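Local coordinates for endoglucanase (Clostridium thermocellum, PDB 2E4T), which hydrolyses internal beta-1,4-glucosidic bonds of cellulose, and probably of xyloglucan, this chain being the family 44 glycoside hydrolase part of a longer multidomain enzyme, at residues E226-A231 against K354-E359; D259-K264 against D278-H283; F297-D300 against E305-K308. All blocks are in the same frame, centred on the assembly; numbering follows the deposited sequence.

Contact 1: E226-A231 against K354-E359; sequences EIFGPA and KLAITE
F228 and A356 meet inside the TIM barrel, on strands 226-232 and 354-360, which flank strand 279-284 on its two sides. With a whole strand between them, the two segment axes approach to 8.6 Å at 58°, and contact is left to side chains pointing into the barrel. The ring of F228, whose CG stands anti to the carbonyl carbon (chi1 -72°), reaches across so that CE2 lies 3.9 Å from A356 CB. The methyl approaches the ring obliquely; V279 of the intervening strand touches both residues. Alanine suits this position because its single methyl lets the phenyl group come close to the strand. T358 adds its methyl, CG2 lying 4.4 Å from F228 CD2, while its OG1 is hydrogen-bonded to D281 OD1.

At the start of both strands the chemistry becomes ionic. E226 and K354 have extended side chains that cross at about a right angle. E226 OE1 accepts hydrogen bonds from Y387 OH and Y104 OH, an arrangement that restrains the carboxylate's rotation. K354 adopts two conformers; in the one described, NZ donates to E226 OE2 at 2.8 Å, nearly in line with the C-O bond.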
loop_
_atom_site.group_PDB
_atom_site.type_symbol
_atom_site.label_atom_id
_atom_site.label_comp_id
_atom_site.label_asym_id
_atom_site.label_seq_id
_atom_site.Cartn_x
_atom_site.Cartn_y
_atom_site.Cartn_z
ATOM N N GLU A 226 2.634 12.998 8.093
ATOM C CA GLU A 226 3.007 11.658 8.560
ATOM C C GLU A 226 4.218 11.170 7.789
ATOM O O GLU A 226 4.235 11.262 6.547
ATOM C CB GLU A 226 1.821 10.705 8.370
ATOM C CG GLU A 226 0.750 10.998 9.386
ATOM C CD GLU A 226 -0.482 10.115 9.266
ATOM O OE1 GLU A 226 -0.950 9.838 8.140
ATOM O OE2 GLU A 226 -0.986 9.687 10.307
ATOM N N ILE A 227 5.178 10.619 8.531
ATOM C CA ILE A 227 6.380 10.039 7.927
ATOM C C ILE A 227 6.246 8.532 7.877
ATOM O O ILE A 227 5.956 7.850 8.881
ATOM C CB ILE A 227 7.632 10.469 8.772
ATOM C CG1 ILE A 227 7.913 11.950 8.573
ATOM C CG2 ILE A 227 8.831 9.583 8.429
ATOM C CD1 ILE A 227 8.550 12.264 7.148
ATOM N N PHE A 228 6.486 8.010 6.654
ATOM C CA PHE A 228 6.413 6.595 6.329
ATOM C C PHE A 228 7.826 6.065 6.054
ATOM O O PHE A 228 8.592 6.697 5.302
ATOM C CB PHE A 228 5.621 6.399 5.000
ATOM C CG PHE A 228 4.136 6.625 5.072
ATOM C CD1 PHE A 228 3.598 7.851 5.448
ATOM C CD2 PHE A 228 3.265 5.597 4.714
ATOM C CE1 PHE A 228 2.225 8.055 5.466
ATOM C CE2 PHE A 228 1.887 5.810 4.711
ATOM C CZ PHE A 228 1.365 7.053 5.107
ATOM N N GLY A 229 8.139 4.892 6.604
ATOM C CA GLY A 229 9.370 4.231 6.240
ATOM C C GLY A 229 9.365 2.834 6.822
ATOM O O GLY A 229 8.536 2.522 7.689
ATOM N N PRO A 230 10.271 1.965 6.339
ATOM C CA PRO A 230 11.346 2.265 5.397
ATOM C C PRO A 230 11.061 1.957 3.928
ATOM O O PRO A 230 11.975 2.044 3.110
ATOM C CB PRO A 230 12.570 1.434 5.932
ATOM C CG PRO A 230 12.010 0.536 7.032
ATOM C CD PRO A 230 10.465 0.633 6.936
ATOM N N ALA A 231 9.804 1.570 3.603
ATOM C CA ALA A 231 9.451 1.223 2.205
ATOM C C ALA A 231 10.295 0.026 1.740
ATOM O O ALA A 231 10.826 -0.012 0.621
ATOM C CB ALA A 231 9.548 2.406 1.260
ATOM N N LYS A 354 1.558 3.224 12.900
ATOM C CA LYS A 354 0.610 2.648 11.978
ATOM C C LYS A 354 1.350 1.702 10.991
ATOM O O LYS A 354 2.597 1.665 10.993
ATOM C CB LYS A 354 -0.100 3.784 11.196
ATOM C CG LYS A 354 -0.884 4.714 12.100
ATOM C CD LYS A 354 -1.283 6.045 11.460
ATOM C CE LYS A 354 -2.041 6.950 12.362
ATOM N NZ LYS A 354 -2.757 8.031 11.720
ATOM N N LEU A 355 0.592 0.958 10.191
ATOM C CA LEU A 355 1.178 -0.002 9.248
ATOM C C LEU A 355 0.625 0.268 7.844
ATOM O O LEU A 355 -0.607 0.384 7.680
ATOM C CB LEU A 355 0.847 -1.436 9.696
ATOM C CG LEU A 355 1.349 -2.547 8.776
ATOM C CD1 LEU A 355 2.871 -2.555 8.675
ATOM C CD2 LEU A 355 0.890 -3.902 9.296
ATOM N N ALA A 356 1.521 0.343 6.849
ATOM C CA ALA A 356 1.076 0.525 5.472
ATOM C C ALA A 356 1.778 -0.485 4.571
ATOM O O ALA A 356 2.961 -0.790 4.749
ATOM C CB ALA A 356 1.373 1.945 4.978
ATOM N N ILE A 357 1.022 -0.949 3.565
ATOM C CA ILE A 357 1.534 -1.853 2.521
ATOM C C ILE A 357 1.508 -1.024 1.238
ATOM O O ILE A 357 0.479 -0.909 0.576
ATOM C CB ILE A 357 0.708 -3.144 2.394
ATOM C CG1 ILE A 357 0.414 -3.778 3.768
ATOM C CG2 ILE A 357 1.412 -4.062 1.436
ATOM C CD1 ILE A 357 1.617 -4.188 4.588
ATOM N N THR A 358 2.662 -0.378 0.929
ATOM C CA THR A 358 2.662 0.660 -0.090
ATOM C C THR A 358 2.946 0.143 -1.522
ATOM O O THR A 358 2.798 0.922 -2.478
ATOM C CB THR A 358 3.615 1.798 0.273
ATOM O OG1 THR A 358 4.930 1.286 0.379
ATOM C CG2 THR A 358 3.112 2.559 1.485
ATOM N N GLU A 359 3.288 -1.136 -1.658
ATOM C CA GLU A 359 3.241 -1.807 -2.944
ATOM C C GLU A 359 2.836 -3.248 -2.652
ATOM O O GLU A 359 3.335 -3.859 -1.682
ATOM C CB GLU A 359 4.565 -1.856 -3.709
ATOM C CG GLU A 359 5.082 -0.492 -4.095
ATOM C CD GLU A 359 6.372 -0.491 -4.892
ATOM O OE1 GLU A 359 6.722 -1.536 -5.512
ATOM O OE2 GLU A 359 7.020 0.598 -4.945
#

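Contact 2: D259-K264 against D278-H283; sequences DYYLDK and DVLDVH
A chi1 of -176° carries the ring of Y261 out from helix 257-272 toward L280, whose own CG takes the same trans position (chi1 -180°) while a chi2 of 70° turns CD1 toward Y261 and L262. The side chains of Y261 and L280 pass alongside each other, pointing opposite ways, and Y261 CD2 comes to 3.9 Å from L280 CD1. The methyl meets the tyrosine ring obliquely. L262, the next residue on the helix, brings its CD2 to 4.2 Å from the same L280 CD1, so one branch of a single leucine is touched by two consecutive helix residues.

In this TIM barrel, helix 257-272 packs against the outside of the sheet, and the chain then returns as strand 279-284. Alternation along the strand explains the choice of residues. V279 and D281 lean inward against F228, whereas L280 faces the helix, where a branched apolar side chain fits; V282, on the same side of the strand, packs on I357. A leucine at 262 also serves two neighbours, since it packs on S345 and Y349 of helix 338-349 as well as on the strand. Y261 extends the apolar layer to L277 and P230. Polar helix residues look elsewhere: D259 OD1 bonds to S345 OG and Y260 OH to E250 OE1.

Because the meeting groups are methyls and aromatic carbon, the contact rests on dispersion and the burial of apolar surface. Such forces set little direction, so across this contact the fit rests on the shapes of three side chains, while polar bonds such as that of D259 anchor the helix elsewhere.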
loop_
_atom_site.group_PDB
_atom_site.type_symbol
_atom_site.label_atom_id
_atom_site.label_comp_id
_atom_site.label_asym_id
_atom_site.label_seq_id
_atom_site.Cartn_x
_atom_site.Cartn_y
_atom_site.Cartn_z
ATOM N N ASP A 259 12.227 -4.922 13.983
ATOM C CA ASP A 259 12.281 -4.518 15.404
ATOM C C ASP A 259 13.334 -3.462 15.655
ATOM O O ASP A 259 13.123 -2.534 16.457
ATOM C CB ASP A 259 12.602 -5.740 16.268
ATOM C CG ASP A 259 11.437 -6.732 16.343
ATOM O OD1 ASP A 259 10.297 -6.351 16.025
ATOM O OD2 ASP A 259 11.713 -7.885 16.794
ATOM N N TYR A 260 14.518 -3.619 15.031
ATOM C CA TYR A 260 15.584 -2.618 15.151
ATOM C C TYR A 260 15.081 -1.251 14.657
ATOM O O TYR A 260 15.288 -0.209 15.308
ATOM C CB TYR A 260 16.792 -3.073 14.358
ATOM C CG TYR A 260 17.909 -2.051 14.257
ATOM C CD1 TYR A 260 18.988 -2.081 15.144
ATOM C CD2 TYR A 260 17.922 -1.118 13.239
ATOM C CE1 TYR A 260 20.048 -1.200 15.018
ATOM C CE2 TYR A 260 18.984 -0.215 13.103
ATOM C CZ TYR A 260 20.046 -0.278 13.990
ATOM O OH TYR A 260 21.107 0.594 13.785
ATOM N N TYR A 261 14.432 -1.252 13.479
ATOM C CA TYR A 261 13.975 0.031 12.922
ATOM C C TYR A 261 12.987 0.695 13.847
ATOM O O TYR A 261 13.094 1.893 14.161
ATOM C CB TYR A 261 13.340 -0.247 11.530
ATOM C CG TYR A 261 12.910 0.970 10.813
ATOM C CD1 TYR A 261 13.831 1.785 10.160
ATOM C CD2 TYR A 261 11.551 1.340 10.748
ATOM C CE1 TYR A 261 13.455 2.912 9.454
ATOM C CE2 TYR A 261 11.171 2.474 10.024
ATOM C CZ TYR A 261 12.084 3.223 9.358
ATOM O OH TYR A 261 11.633 4.293 8.606
ATOM N N LEU A 262 11.995 -0.069 14.322
ATOM C CA LEU A 262 11.003 0.513 15.234
ATOM C C LEU A 262 11.677 1.019 16.513
ATOM O O LEU A 262 11.367 2.121 16.988
ATOM C CB LEU A 262 9.939 -0.552 15.562
ATOM C CG LEU A 262 9.013 -0.888 14.398
ATOM C CD1 LEU A 262 8.307 -2.202 14.704
ATOM C CD2 LEU A 262 8.011 0.234 14.141
ATOM N N ASP A 263 12.567 0.202 17.096
ATOM C CA ASP A 263 13.176 0.546 18.363
ATOM C C ASP A 263 14.043 1.815 18.204
ATOM O O ASP A 263 14.009 2.710 19.089
ATOM C CB ASP A 263 14.036 -0.621 18.850
ATOM C CG ASP A 263 14.506 -0.468 20.284
ATOM O OD1 ASP A 263 13.717 -0.079 21.151
ATOM O OD2 ASP A 263 15.652 -0.856 20.577
ATOM N N LYS A 264 14.839 1.866 17.159
ATOM C CA LYS A 264 15.709 3.024 16.954
ATOM C C LYS A 264 14.910 4.285 16.611
ATOM O O LYS A 264 15.282 5.415 17.034
ATOM C CB LYS A 264 16.798 2.733 15.931
ATOM C CG LYS A 264 17.760 1.626 16.323
ATOM C CD LYS A 264 18.412 1.791 17.704
ATOM C CE LYS A 264 19.387 0.649 17.993
ATOM N NZ LYS A 264 19.885 0.712 19.423
ATOM N N ASP A 278 5.644 7.787 11.753
ATOM C CA ASP A 278 4.203 7.632 11.910
ATOM C C ASP A 278 3.703 6.286 11.404
ATOM O O ASP A 278 2.746 5.724 11.982
ATOM C CB ASP A 278 3.469 8.763 11.208
ATOM C CG ASP A 278 3.795 10.083 11.857
ATOM O OD1 ASP A 278 3.173 10.377 12.917
ATOM O OD2 ASP A 278 4.684 10.798 11.336
ATOM N N VAL A 279 4.307 5.787 10.326
ATOM C CA VAL A 279 3.783 4.631 9.632
ATOM C C VAL A 279 4.945 3.725 9.207
ATOM O O VAL A 279 5.828 4.151 8.467
ATOM C CB VAL A 279 2.963 5.020 8.386
ATOM C CG1 VAL A 279 2.247 3.802 7.852
ATOM C CG2 VAL A 279 1.976 6.145 8.684
ATOM N N LEU A 280 4.932 2.488 9.712
ATOM C CA LEU A 280 5.829 1.433 9.235
ATOM C C LEU A 280 5.319 1.004 7.858
ATOM O O LEU A 280 4.164 0.622 7.727
ATOM C CB LEU A 280 5.805 0.264 10.222
ATOM C CG LEU A 280 6.709 -0.899 9.838
ATOM C CD1 LEU A 280 8.183 -0.512 9.982
ATOM C CD2 LEU A 280 6.412 -2.118 10.716
ATOM N N ASP A 281 6.203 1.102 6.859
ATOM C CA ASP A 281 5.818 1.007 5.433
ATOM C C ASP A 281 6.634 -0.090 4.786
ATOM O O ASP A 281 7.894 -0.041 4.810
ATOM C CB ASP A 281 6.229 2.403 4.819
ATOM C CG ASP A 281 6.078 2.513 3.341
ATOM O OD1 ASP A 281 6.031 1.460 2.656
ATOM O OD2 ASP A 281 5.972 3.681 2.877
ATOM N N VAL A 282 5.952 -1.108 4.253
ATOM C CA VAL A 282 6.635 -2.196 3.594
ATOM C C VAL A 282 5.926 -2.501 2.249
ATOM O O VAL A 282 4.759 -2.153 2.027
ATOM C CB VAL A 282 6.697 -3.485 4.446
ATOM C CG1 VAL A 282 7.497 -3.252 5.727
ATOM C CG2 VAL A 282 5.266 -4.000 4.765
ATOM N N HIS A 283 6.691 -3.184 1.384
ATOM C CA HIS A 283 6.179 -3.708 0.123
ATOM C C HIS A 283 6.057 -5.218 0.280
ATOM O O HIS A 283 6.952 -5.872 0.835
ATOM C CB HIS A 283 7.130 -3.401 -1.020
ATOM C CG HIS A 283 7.335 -1.938 -1.212
ATOM N ND1 HIS A 283 6.658 -0.896 -0.641
ATOM C CD2 HIS A 283 8.278 -1.360 -2.028
ATOM C CE1 HIS A 283 7.175 0.262 -1.125
ATOM N NE2 HIS A 283 8.173 -0.010 -1.956
#

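Contact 3: F297-D300 against E305-K308; sequences FGAD and ETNK
The irregular segment 297-300 runs past the early part of helix 304-312 with A299 opposite T306, their CA atoms 7.5 Å apart, after turning at G298 through a positive phi of 85°. Glycine suits that turn because a CB at these backbone angles would press against the carbonyl oxygen of F297. Beyond it, A299 directs its methyl at the helix, where A299 CB lies 4.2 Å from T306 CG2. The small alanine lets the loop come close, and threonine offers a methyl on one branch and a hydroxyl on the other. A chi1 of -45° places the hydroxyl beside the backbone N, where OG1 is hydrogen-bonded with E293 OE2, while CG2 is left for A299; since E293 OE1 accepts from D300 N, that one glutamate grips both the loop and the helix.

One residue further along each segment, D300 O and N307 OD1 stand 4.3 Å apart. Both are acceptors and cannot bond directly, and a water resolves this by donating to each, at 2.8 Å to D300 O and 2.7 Å to N307 OD1. Asparagine is well placed here because its amide can both accept and donate: OD1 also receives R310 NH1, and ND2 donates to P301 O. These bonds fix which end of the amide faces the water. The carboxylate of D300 turns instead to R302, with a salt bridge from OD1 to NE.

The arrangement is a water-bridged loop-to-helix junction, set in the long excursion of the chain between barrel strands 279-284 and 354-360 of this TIM-barrel hydrolase.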
loop_
_atom_site.group_PDB
_atom_site.type_symbol
_atom_site.label_atom_id
_atom_site.label_comp_id
_atom_site.label_asym_id
_atom_site.label_seq_id
_atom_site.Cartn_x
_atom_site.Cartn_y
_atom_site.Cartn_z
ATOM N N PHE A 297 4.103 -11.728 -11.221
ATOM C CA PHE A 297 5.310 -11.538 -12.039
ATOM C C PHE A 297 5.408 -12.672 -13.092
ATOM O O PHE A 297 6.121 -13.656 -12.947
ATOM C CB PHE A 297 6.603 -11.445 -11.250
ATOM C CG PHE A 297 6.644 -10.403 -10.165
ATOM C CD1 PHE A 297 5.796 -9.266 -10.137
ATOM C CD2 PHE A 297 7.589 -10.541 -9.155
ATOM C CE1 PHE A 297 5.915 -8.335 -9.104
ATOM C CE2 PHE A 297 7.673 -9.596 -8.139
ATOM C CZ PHE A 297 6.865 -8.501 -8.138
ATOM N N GLY A 298 4.599 -12.544 -14.120
ATOM C CA GLY A 298 4.685 -13.495 -15.246
ATOM C C GLY A 298 3.893 -14.810 -15.110
ATOM O O GLY A 298 4.235 -15.840 -15.735
ATOM N N ALA A 299 2.867 -14.795 -14.244
ATOM C CA ALA A 299 2.065 -15.992 -14.014
ATOM C C ALA A 299 1.155 -16.259 -15.192
ATOM O O ALA A 299 0.565 -15.343 -15.756
ATOM C CB ALA A 299 1.252 -15.859 -12.729
ATOM N N ASP A 300 0.945 -17.512 -15.508
ATOM C CA ASP A 300 0.088 -17.893 -16.632
ATOM C C ASP A 300 -1.355 -18.075 -16.132
ATOM O O ASP A 300 -1.602 -18.932 -15.306
ATOM C CB ASP A 300 0.634 -19.244 -17.111
ATOM C CG ASP A 300 -0.095 -19.810 -18.303
ATOM O OD1 ASP A 300 -1.155 -19.268 -18.678
ATOM O OD2 ASP A 300 0.386 -20.827 -18.848
ATOM N N GLU A 305 -3.750 -24.469 -11.090
ATOM C CA GLU A 305 -3.113 -24.586 -9.789
ATOM C C GLU A 305 -2.518 -23.261 -9.312
ATOM O O GLU A 305 -2.583 -22.932 -8.108
ATOM C CB GLU A 305 -2.077 -25.722 -9.768
ATOM C CG GLU A 305 -2.694 -27.089 -9.857
ATOM C CD GLU A 305 -3.389 -27.438 -8.547
ATOM O OE1 GLU A 305 -2.810 -27.156 -7.456
ATOM O OE2 GLU A 305 -4.521 -27.958 -8.596
ATOM N N THR A 306 -1.963 -22.478 -10.228
ATOM C CA THR A 306 -1.507 -21.125 -9.823
ATOM C C THR A 306 -2.701 -20.279 -9.375
ATOM O O THR A 306 -2.627 -19.545 -8.380
ATOM C CB THR A 306 -0.735 -20.409 -10.928
ATOM O OG1 THR A 306 0.209 -21.293 -11.538
ATOM C CG2 THR A 306 -0.051 -19.155 -10.424
ATOM N N ASN A 307 -3.780 -20.338 -10.178
ATOM C CA ASN A 307 -4.971 -19.539 -9.826
ATOM C C ASN A 307 -5.529 -19.947 -8.453
ATOM O O ASN A 307 -5.941 -19.066 -7.659
ATOM C CB ASN A 307 -6.023 -19.712 -10.888
ATOM C CG ASN A 307 -5.595 -19.201 -12.250
ATOM O OD1 ASN A 307 -4.675 -18.352 -12.363
ATOM N ND2 ASN A 307 -6.284 -19.668 -13.304
ATOM N N LYS A 308 -5.540 -21.261 -8.164
ATOM C CA LYS A 308 -6.030 -21.731 -6.862
ATOM C C LYS A 308 -5.105 -21.222 -5.747
ATOM O O LYS A 308 -5.592 -20.834 -4.675
ATOM C CB LYS A 308 -6.160 -23.240 -6.860
ATOM C CG LYS A 308 -7.332 -23.704 -7.670
ATOM C CD LYS A 308 -7.417 -25.225 -7.723
ATOM C CE LYS A 308 -8.710 -25.655 -8.454
ATOM N NZ LYS A 308 -8.734 -27.123 -8.614
HETATM O O HOH W 1 -2.050 -17.806 -12.757
#

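Contacts 1 and 2 are buried and share the parallel barrel sheet. Contact 1 spans strand 279-284 from the inside, and contact 2 packs a helix against the outside of that same strand. They touch directly: K354 O accepts from L280 N at 2.8 Å. Contact 3 is only partly buried, its centre about 28 Å from that of contact 1 and 31 Å from that of contact 2, and it lies in the chain between the two strands of contact 1. Chemistry follows place: apolar contact inside the barrel with an ion pair at its partly exposed end, a purely apolar helix-strand interface, and a peripheral junction bridged by water.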